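Metallo-beta-lactamase family protein (Thermus thermophilus, PDB 2ZO4) probably acts as a zinc-dependent hydrolase of the metallo-beta-lactamase superfamily, binding two zinc ions. Local coordinates at residues K20-Y25 with H72-G77; H100-W103 with A108-E111; P169-G174 with A188-L193; P210-L215 with L296-E301. All coordinates share one frame; numbering follows the deposited sequence.

Contact 1 of 4, residues K20-Y25 with H72-G77; sequences KTVNLY and HPDHYG. With ZN (zinc ion), chain C; ZN (zinc ion), chain B.
Val-22 lays its CG2 methyl over one face of the His-75 imidazole, 3.9 Å from the ring centroid and 19° off the ring normal, a CH-pi contact that favours the CE1 side of the ring. NE2 of the same ring binds a zinc ion at 2.1 Å, while ND1 is hydrogen-bonded to Asp-37, a second-shell carboxylate that fixes the rotation of the imidazole. The second zinc is held by ND1 of His-72, and the water bridging the two metals lies in plane at the edge of that ring. Asp-74 joins the first zinc through OD2 at 2.3 Å; its OD1 takes a weak hydrogen bond from the bridging water. With CG between its own N and carbonyl carbon (chi1 53°), Asp-74 turns its carboxylate to the metals. The CG2 of Val-22, anti to the backbone N, also meets the main-chain O of Asp-74 at 3.4 Å. A branched, apolar valine suits this place because it covers ligands without competing for metal. His-72, Asp-74 and His-75 belong to the HxHxDH motif of the superfamily, with His-70 as its first histidine. His-72 occupies the N-cap position of helix 73-76, and its O accepts the first-turn bonds from the N atoms of His-75 and Tyr-76. The short helix packs against strand 21-29 through Val-22, and that strand pairs with strand 8-14 on one side and strand 32-36 on the other.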
loop_
_atom_site.group_PDB
_atom_site.type_symbol
_atom_site.label_atom_id
_atom_site.label_comp_id
_atom_site.label_asym_id
_atom_site.label_seq_id
_atom_site.Cartn_x
_atom_site.Cartn_y
_atom_site.Cartn_z
ATOM N N LYS A 20 7.159 -7.884 8.233
ATOM C CA LYS A 20 8.013 -9.091 8.176
ATOM C C LYS A 20 7.927 -9.920 6.895
ATOM O O LYS A 20 8.935 -10.476 6.445
ATOM C CB LYS A 20 7.818 -9.984 9.412
ATOM C CG LYS A 20 8.363 -9.396 10.724
ATOM C CD LYS A 20 9.892 -9.441 10.802
ATOM C CE LYS A 20 10.428 -10.866 11.004
ATOM N NZ LYS A 20 11.909 -10.930 10.804
ATOM N N THR A 21 6.728 -10.006 6.320
ATOM C CA THR A 21 6.485 -10.824 5.134
ATOM C C THR A 21 5.498 -10.143 4.191
ATOM O O THR A 21 4.434 -9.681 4.612
ATOM C CB THR A 21 5.950 -12.232 5.512
ATOM O OG1 THR A 21 6.791 -12.813 6.515
ATOM C CG2 THR A 21 5.915 -13.158 4.296
ATOM N N VAL A 22 5.866 -10.087 2.914
ATOM C CA VAL A 22 4.970 -9.606 1.870
ATOM C C VAL A 22 4.469 -10.788 1.040
ATOM O O VAL A 22 5.210 -11.745 0.801
ATOM C CB VAL A 22 5.638 -8.510 0.984
ATOM C CG1 VAL A 22 6.766 -9.092 0.109
ATOM C CG2 VAL A 22 4.594 -7.780 0.133
ATOM N N ASN A 23 3.203 -10.718 0.633
ATOM C CA ASN A 23 2.596 -11.721 -0.240
ATOM C C ASN A 23 2.571 -11.268 -1.695
ATOM O O ASN A 23 1.891 -10.293 -2.046
ATOM C CB ASN A 23 1.169 -12.042 0.212
ATOM C CG ASN A 23 1.113 -12.658 1.589
ATOM O OD1 ASN A 23 1.999 -13.419 1.977
ATOM N ND2 ASN A 23 0.067 -12.332 2.342
ATOM N N LEU A 24 3.322 -11.979 -2.528
ATOM C CA LEU A 24 3.288 -11.787 -3.971
ATOM C C LEU A 24 2.423 -12.879 -4.583
ATOM O O LEU A 24 2.210 -13.930 -3.968
ATOM C CB LEU A 24 4.697 -11.852 -4.562
ATOM C CG LEU A 24 5.857 -11.137 -3.861
ATOM C CD1 LEU A 24 7.101 -11.223 -4.729
ATOM C CD2 LEU A 24 5.520 -9.682 -3.543
ATOM N N TYR A 25 1.921 -12.627 -5.788
ATOM C CA TYR A 25 1.059 -13.588 -6.471
ATOM C C TYR A 25 1.531 -13.834 -7.898
ATOM O O TYR A 25 1.639 -12.901 -8.698
ATOM C CB TYR A 25 -0.414 -13.143 -6.393
ATOM C CG TYR A 25 -0.885 -13.070 -4.957
ATOM C CD1 TYR A 25 -1.363 -14.204 -4.305
ATOM C CD2 TYR A 25 -0.798 -11.879 -4.232
ATOM C CE1 TYR A 25 -1.763 -14.155 -2.974
ATOM C CE2 TYR A 25 -1.194 -11.822 -2.897
ATOM C CZ TYR A 25 -1.675 -12.968 -2.280
ATOM O OH TYR A 25 -2.070 -12.922 -0.963
ATOM N N HIS A 72 4.725 1.248 -2.465
ATOM C CA HIS A 72 5.485 0.969 -1.246
ATOM C C HIS A 72 6.602 -0.034 -1.549
ATOM O O HIS A 72 6.427 -0.917 -2.397
ATOM C CB HIS A 72 4.578 0.495 -0.100
ATOM C CG HIS A 72 3.634 1.549 0.403
ATOM N ND1 HIS A 72 2.563 1.258 1.221
ATOM C CD2 HIS A 72 3.590 2.886 0.190
ATOM C CE1 HIS A 72 1.909 2.372 1.500
ATOM N NE2 HIS A 72 2.510 3.374 0.886
ATOM N N PRO A 73 7.760 0.109 -0.872
ATOM C CA PRO A 73 8.972 -0.628 -1.245
ATOM C C PRO A 73 8.807 -2.152 -1.264
ATOM O O PRO A 73 9.385 -2.817 -2.118
ATOM C CB PRO A 73 9.989 -0.208 -0.173
ATOM C CG PRO A 73 9.171 0.347 0.952
ATOM C CD PRO A 73 7.982 0.968 0.306
ATOM N N ASP A 74 8.014 -2.687 -0.337
ATOM C CA ASP A 74 7.757 -4.130 -0.249
ATOM C C ASP A 74 6.947 -4.719 -1.418
ATOM O O ASP A 74 6.843 -5.938 -1.548
ATOM C CB ASP A 74 7.112 -4.485 1.103
ATOM C CG ASP A 74 5.869 -3.655 1.413
ATOM O OD1 ASP A 74 5.842 -2.439 1.110
ATOM O OD2 ASP A 74 4.913 -4.228 1.982
ATOM N N HIS A 75 6.383 -3.858 -2.259
ATOM C CA HIS A 75 5.588 -4.291 -3.413
ATOM C C HIS A 75 6.234 -3.849 -4.730
ATOM O O HIS A 75 6.124 -4.522 -5.753
ATOM C CB HIS A 75 4.162 -3.728 -3.311
ATOM C CG HIS A 75 3.432 -4.151 -2.071
ATOM N ND1 HIS A 75 2.491 -5.159 -2.064
ATOM C CD2 HIS A 75 3.509 -3.704 -0.797
ATOM C CE1 HIS A 75 2.022 -5.317 -0.840
ATOM N NE2 HIS A 75 2.624 -4.446 -0.051
ATOM N N TYR A 76 6.946 -2.730 -4.668
ATOM C CA TYR A 76 7.409 -1.988 -5.838
ATOM C C TYR A 76 8.925 -2.118 -6.045
ATOM O O TYR A 76 9.436 -1.816 -7.128
ATOM C CB TYR A 76 6.986 -0.536 -5.617
ATOM C CG TYR A 76 7.527 0.571 -6.502
ATOM C CD1 TYR A 76 6.722 1.169 -7.467
ATOM C CD2 TYR A 76 8.804 1.096 -6.298
ATOM C CE1 TYR A 76 7.195 2.228 -8.246
ATOM C CE2 TYR A 76 9.288 2.139 -7.077
ATOM C CZ TYR A 76 8.480 2.704 -8.042
ATOM O OH TYR A 76 8.964 3.748 -8.795
ATOM N N GLY A 77 9.624 -2.592 -5.013
ATOM C CA GLY A 77 11.092 -2.572 -4.958
ATOM C C GLY A 77 11.864 -3.258 -6.077
ATOM O O GLY A 77 12.901 -2.759 -6.504
HETATM ZN ZN ZN C . 2.612 -3.936 1.941
HETATM ZN ZN ZN B . 1.704 -0.788 1.480
HETATM O O HOH W 1 3.130 -2.034 2.154
#

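Contact 2 of 4, residues H100-W103 with A108-E111; sequences HRFW and AFAE
Phe-109 is the centre of the contact, with more of its surface covered across it than any other residue, and it packs against the backbone and ring of Phe-102: its ring edge, at CD2, meets the CA of Phe-102 at 4.1 Å, and its CB lies at the edge of the Phe-102 ring, 4.2 Å from CD1. The two phenylalanines therefore touch through edges and aliphatic carbons and do not stack. Arg-101 and Ala-108 form the partly exposed rim. Arg-101 holds its chain extended, with CG anti to the backbone N (chi1 -170°), which carries the methylenes past CE2 of Phe-109 and the guanidinium over Ala-108. Here the approach is close, the CB of Ala-108 lying 3.7 Å from NE of Arg-101, and the small alanine methyl fits under the edge of the guanidinium face. Guanidinium and phenyl planes stand 76° apart, far from a parallel stack. Arginine suits this rim because its carbons can cover a phenyl ring while its charged end stays with Glu-105, its salt-bridge partner. Phe-102 also makes a cation-pi contact with Arg-138 and meets the ring of Tyr-205. The contact closes the short connection between helix 99-104 and helix 110-119, with Phe-109 at the N-cap position, and helix 133-138 packs against Trp-103 alongside.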
loop_
_atom_site.group_PDB
_atom_site.type_symbol
_atom_site.label_atom_id
_atom_site.label_comp_id
_atom_site.label_asym_id
_atom_site.label_seq_id
_atom_site.Cartn_x
_atom_site.Cartn_y
_atom_site.Cartn_z
ATOM N N HIS A 100 5.353 7.180 -7.043
ATOM C CA HIS A 100 6.310 6.845 -8.104
ATOM C C HIS A 100 7.366 7.940 -8.278
ATOM O O HIS A 100 8.557 7.641 -8.344
ATOM C CB HIS A 100 5.595 6.558 -9.429
ATOM C CG HIS A 100 6.521 6.268 -10.572
ATOM N ND1 HIS A 100 7.443 5.241 -10.545
ATOM C CD2 HIS A 100 6.658 6.863 -11.781
ATOM C CE1 HIS A 100 8.113 5.222 -11.684
ATOM N NE2 HIS A 100 7.657 6.197 -12.451
ATOM N N ARG A 101 6.923 9.197 -8.347
ATOM C CA ARG A 101 7.831 10.349 -8.413
ATOM C C ARG A 101 8.773 10.408 -7.208
ATOM O O ARG A 101 9.954 10.732 -7.351
ATOM C CB ARG A 101 7.051 11.660 -8.533
ATOM C CG ARG A 101 7.938 12.859 -8.859
ATOM C CD ARG A 101 7.160 14.146 -9.026
ATOM N NE ARG A 101 8.058 15.228 -9.436
ATOM C CZ ARG A 101 7.844 16.523 -9.217
ATOM N NH1 ARG A 101 6.755 16.932 -8.578
ATOM N NH2 ARG A 101 8.734 17.417 -9.635
ATOM N N PHE A 102 8.243 10.086 -6.029
ATOM C CA PHE A 102 9.035 10.030 -4.798
ATOM C C PHE A 102 10.287 9.156 -4.959
ATOM O O PHE A 102 11.375 9.532 -4.505
ATOM C CB PHE A 102 8.165 9.543 -3.634
ATOM C CG PHE A 102 8.902 9.401 -2.331
ATOM C CD1 PHE A 102 9.058 10.493 -1.482
ATOM C CD2 PHE A 102 9.435 8.173 -1.950
ATOM C CE1 PHE A 102 9.737 10.366 -0.280
ATOM C CE2 PHE A 102 10.116 8.035 -0.750
ATOM C CZ PHE A 102 10.265 9.136 0.088
ATOM N N TRP A 103 10.132 8.005 -5.611
ATOM C CA TRP A 103 11.254 7.092 -5.847
ATOM C C TRP A 103 12.150 7.547 -7.000
ATOM O O TRP A 103 13.375 7.479 -6.899
ATOM C CB TRP A 103 10.767 5.658 -6.095
ATOM C CG TRP A 103 10.034 5.035 -4.932
ATOM C CD1 TRP A 103 8.753 4.557 -4.931
ATOM C CD2 TRP A 103 10.538 4.824 -3.606
ATOM N NE1 TRP A 103 8.430 4.062 -3.693
ATOM C CE2 TRP A 103 9.505 4.217 -2.859
ATOM C CE3 TRP A 103 11.763 5.090 -2.976
ATOM C CZ2 TRP A 103 9.656 3.872 -1.515
ATOM C CZ3 TRP A 103 11.911 4.746 -1.636
ATOM C CH2 TRP A 103 10.863 4.145 -0.922
ATOM N N ALA A 108 12.328 15.626 -5.212
ATOM C CA ALA A 108 11.023 16.227 -5.515
ATOM C C ALA A 108 10.194 16.527 -4.261
ATOM O O ALA A 108 9.590 17.598 -4.158
ATOM C CB ALA A 108 10.232 15.347 -6.486
ATOM N N PHE A 109 10.173 15.590 -3.314
ATOM C CA PHE A 109 9.375 15.745 -2.094
ATOM C C PHE A 109 10.211 15.776 -0.809
ATOM O O PHE A 109 9.657 15.800 0.291
ATOM C CB PHE A 109 8.313 14.638 -1.997
ATOM C CG PHE A 109 7.288 14.671 -3.102
ATOM C CD1 PHE A 109 6.341 15.690 -3.164
ATOM C CD2 PHE A 109 7.258 13.670 -4.067
ATOM C CE1 PHE A 109 5.389 15.720 -4.183
ATOM C CE2 PHE A 109 6.308 13.689 -5.089
ATOM C CZ PHE A 109 5.374 14.716 -5.148
ATOM N N ALA A 110 11.535 15.785 -0.954
ATOM C CA ALA A 110 12.456 15.645 0.180
ATOM C C ALA A 110 12.272 16.694 1.282
ATOM O O ALA A 110 12.069 16.338 2.449
ATOM C CB ALA A 110 13.907 15.619 -0.308
ATOM N N GLU A 111 12.336 17.971 0.907
ATOM C CA GLU A 111 12.211 19.084 1.853
ATOM C C GLU A 111 10.844 19.117 2.537
ATOM O O GLU A 111 10.759 19.328 3.751
ATOM C CB GLU A 111 12.480 20.422 1.156
#

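Contact 3 of 4, residues P169-G174 with A188-L193; sequences PGHADG and AGDALL. With ZN (zinc ion), chain B; ZN (zinc ion), chain C.
His-171 and Asp-190 bring their loops together with CA atoms of His-171 and Ala-191 6.2 Å apart, one loop joining strands 161-167 and 176-180, the other making a type II' turn from Ala-188 to Ala-191 in which Gly-189 has the positive phi that favours glycine. His-171 swings its ring across to Asp-190 because CG is anti to the backbone N (chi1 179°). The CB of Asp-190 then lies over one face of the imidazole, 3.5 Å from the centroid and 26° off the normal, a CH-pi contact placed toward the NE2 and CD2 rim. Ring and carboxylate planes stand 70° apart. The main-chain O of Asp-190 comes to the ring as well, 3.6 Å from CG. His-171 NE2 binds one zinc at 2.1 Å, and its ND1 is hydrogen-bonded to the backbone O of Asn-199, which sets the rotation of the ring. Gly-170 suits its place just before the histidine, since its backbone angles would jam a side chain against the preceding carbonyl. Asp-190 OD2 bridges the two metals, at 2.1 Å from the zinc shared with His-75 and a longer 2.6 Å from the zinc of His-171. NE2 of His-171 and OD2 of Asp-190 lie 3.2 Å apart as co-ligands of that metal, not as a hydrogen-bonded pair. A carboxylate suits the bridge because one anionic oxygen can serve two cations. Together with the bridging water, it couples the zincs into a dinuclear centre, consistent with a metal-activated water as nucleophile in hydrolysis, as in relatives.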
loop_
_atom_site.group_PDB
_atom_site.type_symbol
_atom_site.label_atom_id
_atom_site.label_comp_id
_atom_site.label_asym_id
_atom_site.label_seq_id
_atom_site.Cartn_x
_atom_site.Cartn_y
_atom_site.Cartn_z
ATOM N N PRO A 169 -7.808 4.014 -3.389
ATOM C CA PRO A 169 -6.927 4.976 -2.729
ATOM C C PRO A 169 -7.122 4.990 -1.211
ATOM O O PRO A 169 -8.176 4.580 -0.721
ATOM C CB PRO A 169 -7.359 6.315 -3.334
ATOM C CG PRO A 169 -8.787 6.101 -3.722
ATOM C CD PRO A 169 -8.835 4.690 -4.205
ATOM N N GLY A 170 -6.106 5.452 -0.486
ATOM C CA GLY A 170 -6.142 5.498 0.972
ATOM C C GLY A 170 -4.829 5.039 1.565
ATOM O O GLY A 170 -4.055 5.846 2.085
ATOM N N HIS A 171 -4.575 3.736 1.485
ATOM C CA HIS A 171 -3.288 3.176 1.876
ATOM C C HIS A 171 -2.159 3.751 1.013
ATOM O O HIS A 171 -1.070 4.032 1.506
ATOM C CB HIS A 171 -3.320 1.654 1.778
ATOM C CG HIS A 171 -2.024 1.004 2.146
ATOM N ND1 HIS A 171 -1.600 0.881 3.451
ATOM C CD2 HIS A 171 -1.050 0.460 1.381
ATOM C CE1 HIS A 171 -0.427 0.276 3.477
ATOM N NE2 HIS A 171 -0.071 0.008 2.234
ATOM N N ALA A 172 -2.433 3.905 -0.279
ATOM C CA ALA A 172 -1.577 4.660 -1.192
ATOM C C ALA A 172 -2.481 5.341 -2.204
ATOM O O ALA A 172 -3.596 4.878 -2.456
ATOM C CB ALA A 172 -0.566 3.748 -1.886
ATOM N N ASP A 173 -2.006 6.438 -2.782
ATOM C CA ASP A 173 -2.840 7.281 -3.649
ATOM C C ASP A 173 -3.356 6.547 -4.890
ATOM O O ASP A 173 -4.543 6.619 -5.208
ATOM C CB ASP A 173 -2.079 8.553 -4.027
ATOM C CG ASP A 173 -1.600 9.321 -2.802
ATOM O OD1 ASP A 173 -2.457 9.819 -2.045
ATOM O OD2 ASP A 173 -0.369 9.416 -2.589
ATOM N N GLY A 174 -2.461 5.838 -5.574
ATOM C CA GLY A 174 -2.830 5.032 -6.738
ATOM C C GLY A 174 -2.806 3.552 -6.410
ATOM O O GLY A 174 -2.345 2.731 -7.207
ATOM N N ALA A 188 -6.126 -8.163 -3.153
ATOM C CA ALA A 188 -6.488 -6.909 -2.499
ATOM C C ALA A 188 -5.341 -5.930 -2.277
ATOM O O ALA A 188 -5.583 -4.770 -1.950
ATOM C CB ALA A 188 -7.192 -7.200 -1.170
ATOM N N GLY A 189 -4.103 -6.388 -2.454
ATOM C CA GLY A 189 -2.930 -5.588 -2.086
ATOM C C GLY A 189 -3.001 -5.238 -0.612
ATOM O O GLY A 189 -3.331 -6.088 0.209
ATOM N N ASP A 190 -2.720 -3.982 -0.275
ATOM C CA ASP A 190 -2.850 -3.527 1.103
ATOM C C ASP A 190 -4.091 -2.668 1.352
ATOM O O ASP A 190 -4.123 -1.896 2.300
ATOM C CB ASP A 190 -1.593 -2.772 1.550
ATOM C CG ASP A 190 -0.355 -3.653 1.603
ATOM O OD1 ASP A 190 -0.434 -4.864 1.298
ATOM O OD2 ASP A 190 0.714 -3.113 1.947
ATOM N N ALA A 191 -5.112 -2.796 0.505
ATOM C CA ALA A 191 -6.374 -2.074 0.714
ATOM C C ALA A 191 -7.178 -2.707 1.855
ATOM O O ALA A 191 -8.063 -2.072 2.445
ATOM C CB ALA A 191 -7.201 -2.059 -0.574
ATOM N N LEU A 192 -6.849 -3.966 2.143
ATOM C CA LEU A 192 -7.531 -4.782 3.135
ATOM C C LEU A 192 -6.518 -5.779 3.695
ATOM O O LEU A 192 -5.745 -6.369 2.939
ATOM C CB LEU A 192 -8.683 -5.544 2.465
ATOM C CG LEU A 192 -9.958 -5.889 3.235
ATOM C CD1 LEU A 192 -10.799 -4.647 3.486
ATOM C CD2 LEU A 192 -10.769 -6.917 2.463
ATOM N N LEU A 193 -6.511 -5.948 5.015
ATOM C CA LEU A 193 -5.693 -6.968 5.684
ATOM C C LEU A 193 -6.521 -7.626 6.783
ATOM O O LEU A 193 -7.414 -6.989 7.339
ATOM C CB LEU A 193 -4.424 -6.354 6.289
ATOM C CG LEU A 193 -3.360 -5.710 5.388
ATOM C CD1 LEU A 193 -2.289 -5.036 6.233
ATOM C CD2 LEU A 193 -2.735 -6.721 4.430
HETATM ZN ZN ZN B . 1.704 -0.788 1.480
HETATM ZN ZN ZN C . 2.612 -3.936 1.941
HETATM O O HOH W 1 3.130 -2.034 2.154
#

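Contact 4 of 4, residues P210-L215 with L296-E301; sequences PLKDFL and LEYLRE
Tyr-298 reaches across from helix 296-301 to helix 210-215, and nearly the whole contact is made through its ring. With CG anti to the backbone N (chi1 -177°), the phenol is thrown out from its own helix and lies against Leu-211, Lys-212 and Leu-215. Leu-211 also has CG anti to its backbone N, and this brings its CD2 methyl over one face of the tyrosine ring, 4.1 Å from the centroid and 27° off the normal, a CH-pi contact displaced toward CG, which CD2 approaches to 3.7 Å. Leu-215, one turn further on, meets the far end of the ring with its CD1, 3.9 Å from OH of Tyr-298. Both leucines cross the tyrosine at about a right angle. Lys-212 offers its CB and its backbone N, the N of Lys-212 lying 3.7 Å from CD1 of Tyr-298. NZ of Lys-212 is 4.7 Å from OE2 of Glu-301, close enough for a weak attraction, though the charged atoms are not in contact. Tyrosine suits this spot: its long flat ring spans the distance between the helices and offers a face to Leu-211. Behind it, Arg-300 grips Glu-297 side-on, NE and NH2 each taking one carboxylate oxygen, with NE to OE2 at 2.8 Å, on a flank turned from helix 210-215. The axes stand 9.3 Å apart at 93°, a near-perpendicular helix packing that joins the metallo-beta-lactamase fold to the C-terminal region, which belongs to the metallo-beta-lactamase-like C-terminal family of the helix-turn-helix clan.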
loop_
_atom_site.group_PDB
_atom_site.type_symbol
_atom_site.label_atom_id
_atom_site.label_comp_id
_atom_site.label_asym_id
_atom_site.label_seq_id
_atom_site.Cartn_x
_atom_site.Cartn_y
_atom_site.Cartn_z
ATOM N N PRO A 210 -6.436 11.391 2.878
ATOM C CA PRO A 210 -6.208 9.955 2.648
ATOM C C PRO A 210 -7.144 9.011 3.402
ATOM O O PRO A 210 -7.514 7.973 2.852
ATOM C CB PRO A 210 -4.752 9.744 3.103
ATOM C CG PRO A 210 -4.433 10.923 3.949
ATOM C CD PRO A 210 -5.208 12.052 3.356
ATOM N N LEU A 211 -7.520 9.356 4.637
ATOM C CA LEU A 211 -8.432 8.511 5.427
ATOM C C LEU A 211 -9.833 8.445 4.813
ATOM O O LEU A 211 -10.469 7.391 4.823
ATOM C CB LEU A 211 -8.511 8.965 6.893
ATOM C CG LEU A 211 -9.392 8.118 7.829
ATOM C CD1 LEU A 211 -8.944 6.654 7.847
ATOM C CD2 LEU A 211 -9.428 8.673 9.242
ATOM N N LYS A 212 -10.300 9.572 4.284
ATOM C CA LYS A 212 -11.591 9.631 3.590
ATOM C C LYS A 212 -11.594 8.730 2.352
ATOM O O LYS A 212 -12.565 8.021 2.108
ATOM C CB LYS A 212 -11.945 11.076 3.211
ATOM C CG LYS A 212 -13.372 11.252 2.671
ATOM C CD LYS A 212 -13.773 12.723 2.613
ATOM C CE LYS A 212 -15.167 12.879 2.011
ATOM N NZ LYS A 212 -15.618 14.304 2.024
ATOM N N ASP A 213 -10.507 8.767 1.582
ATOM C CA ASP A 213 -10.291 7.837 0.466
ATOM C C ASP A 213 -10.317 6.383 0.931
ATOM O O ASP A 213 -10.929 5.534 0.290
ATOM C CB ASP A 213 -8.931 8.086 -0.196
ATOM C CG ASP A 213 -8.911 9.317 -1.078
ATOM O OD1 ASP A 213 -9.966 9.705 -1.628
ATOM O OD2 ASP A 213 -7.812 9.887 -1.233
ATOM N N PHE A 214 -9.623 6.111 2.037
ATOM C CA PHE A 214 -9.470 4.755 2.561
ATOM C C PHE A 214 -10.806 4.157 2.959
ATOM O O PHE A 214 -11.083 3.000 2.657
ATOM C CB PHE A 214 -8.508 4.728 3.753
ATOM C CG PHE A 214 -8.211 3.344 4.264
ATOM C CD1 PHE A 214 -7.333 2.505 3.575
ATOM C CD2 PHE A 214 -8.800 2.878 5.439
ATOM C CE1 PHE A 214 -7.056 1.215 4.046
ATOM C CE2 PHE A 214 -8.531 1.593 5.915
ATOM C CZ PHE A 214 -7.662 0.760 5.214
ATOM N N LEU A 215 -11.628 4.952 3.635
ATOM C CA LEU A 215 -12.939 4.500 4.086
ATOM C C LEU A 215 -13.912 4.299 2.918
ATOM O O LEU A 215 -14.737 3.386 2.942
ATOM C CB LEU A 215 -13.510 5.448 5.156
ATOM C CG LEU A 215 -12.701 5.546 6.463
ATOM C CD1 LEU A 215 -13.178 6.702 7.344
ATOM C CD2 LEU A 215 -12.717 4.233 7.244
ATOM N N LEU A 296 -5.891 13.119 12.144
ATOM C CA LEU A 296 -6.042 14.513 12.555
ATOM C C LEU A 296 -6.604 15.399 11.437
ATOM O O LEU A 296 -7.456 16.253 11.686
ATOM C CB LEU A 296 -4.708 15.076 13.048
ATOM C CG LEU A 296 -4.238 14.624 14.437
ATOM C CD1 LEU A 296 -2.738 14.825 14.575
ATOM C CD2 LEU A 296 -5.006 15.363 15.540
ATOM N N GLU A 297 -6.126 15.195 10.214
ATOM C CA GLU A 297 -6.570 16.007 9.079
ATOM C C GLU A 297 -7.981 15.641 8.620
ATOM O O GLU A 297 -8.707 16.482 8.082
ATOM C CB GLU A 297 -5.555 15.951 7.931
ATOM C CG GLU A 297 -4.303 16.804 8.189
ATOM C CD GLU A 297 -4.625 18.286 8.400
ATOM O OE1 GLU A 297 -4.884 18.988 7.404
ATOM O OE2 GLU A 297 -4.612 18.752 9.557
ATOM N N TYR A 298 -8.366 14.389 8.854
ATOM C CA TYR A 298 -9.737 13.943 8.650
ATOM C C TYR A 298 -10.676 14.653 9.630
ATOM O O TYR A 298 -11.742 15.144 9.241
ATOM C CB TYR A 298 -9.821 12.424 8.829
ATOM C CG TYR A 298 -11.191 11.832 8.581
ATOM C CD1 TYR A 298 -11.558 11.388 7.313
ATOM C CD2 TYR A 298 -12.113 11.698 9.621
ATOM C CE1 TYR A 298 -12.806 10.842 7.082
ATOM C CE2 TYR A 298 -13.372 11.149 9.399
ATOM C CZ TYR A 298 -13.708 10.723 8.130
ATOM O OH TYR A 298 -14.944 10.172 7.906
ATOM N N LEU A 299 -10.265 14.705 10.896
ATOM C CA LEU A 299 -11.042 15.362 11.946
ATOM C C LEU A 299 -11.130 16.872 11.742
ATOM O O LEU A 299 -12.166 17.479 12.024
ATOM C CB LEU A 299 -10.459 15.055 13.329
ATOM C CG LEU A 299 -10.611 13.620 13.854
ATOM C CD1 LEU A 299 -9.850 13.443 15.154
ATOM C CD2 LEU A 299 -12.075 13.236 14.032
ATOM N N ARG A 300 -10.043 17.466 11.249
ATOM C CA ARG A 300 -9.983 18.904 11.007
ATOM C C ARG A 300 -10.901 19.305 9.865
ATOM O O ARG A 300 -11.574 20.334 9.938
ATOM C CB ARG A 300 -8.543 19.363 10.739
ATOM C CG ARG A 300 -8.344 20.871 10.902
ATOM C CD ARG A 300 -6.875 21.278 10.891
ATOM N NE ARG A 300 -6.232 21.089 9.590
ATOM C CZ ARG A 300 -6.360 21.912 8.551
ATOM N NH1 ARG A 300 -7.129 22.998 8.630
ATOM N NH2 ARG A 300 -5.728 21.644 7.417
ATOM N N GLU A 301 -10.938 18.480 8.821
ATOM C CA GLU A 301 -11.814 18.716 7.672
ATOM C C GLU A 301 -13.283 18.678 8.089
ATOM O O GLU A 301 -14.095 19.450 7.583
ATOM C CB GLU A 301 -11.529 17.710 6.549
ATOM C CG GLU A 301 -12.133 18.080 5.188
ATOM C CD GLU A 301 -13.586 17.641 5.033
ATOM O OE1 GLU A 301 -14.024 16.716 5.751
ATOM O OE2 GLU A 301 -14.295 18.215 4.178
#

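Overall arrangement
Contacts 1 and 3 are buried and form the dinuclear zinc site: each supplies ligands to the same two zinc ions and shares the bridging water, one from a short helix packed on the first sheet, the other from loops at the ends of strands of the second. Contacts 2 and 4 lie further out, each about 17 Å from the chain centre to its own centre, and rely on aromatic and aliphatic packing without metal. Contact 2 is at the surface but touches contact 1, through Tyr-76 with His-100 and Trp-103. Contact 4 is partly buried and meets contact 3 where Phe-214 lies against Gly-170, His-171 and Ala-191, so helix 210-222 lies between the zinc-binding loop and helix 286-301.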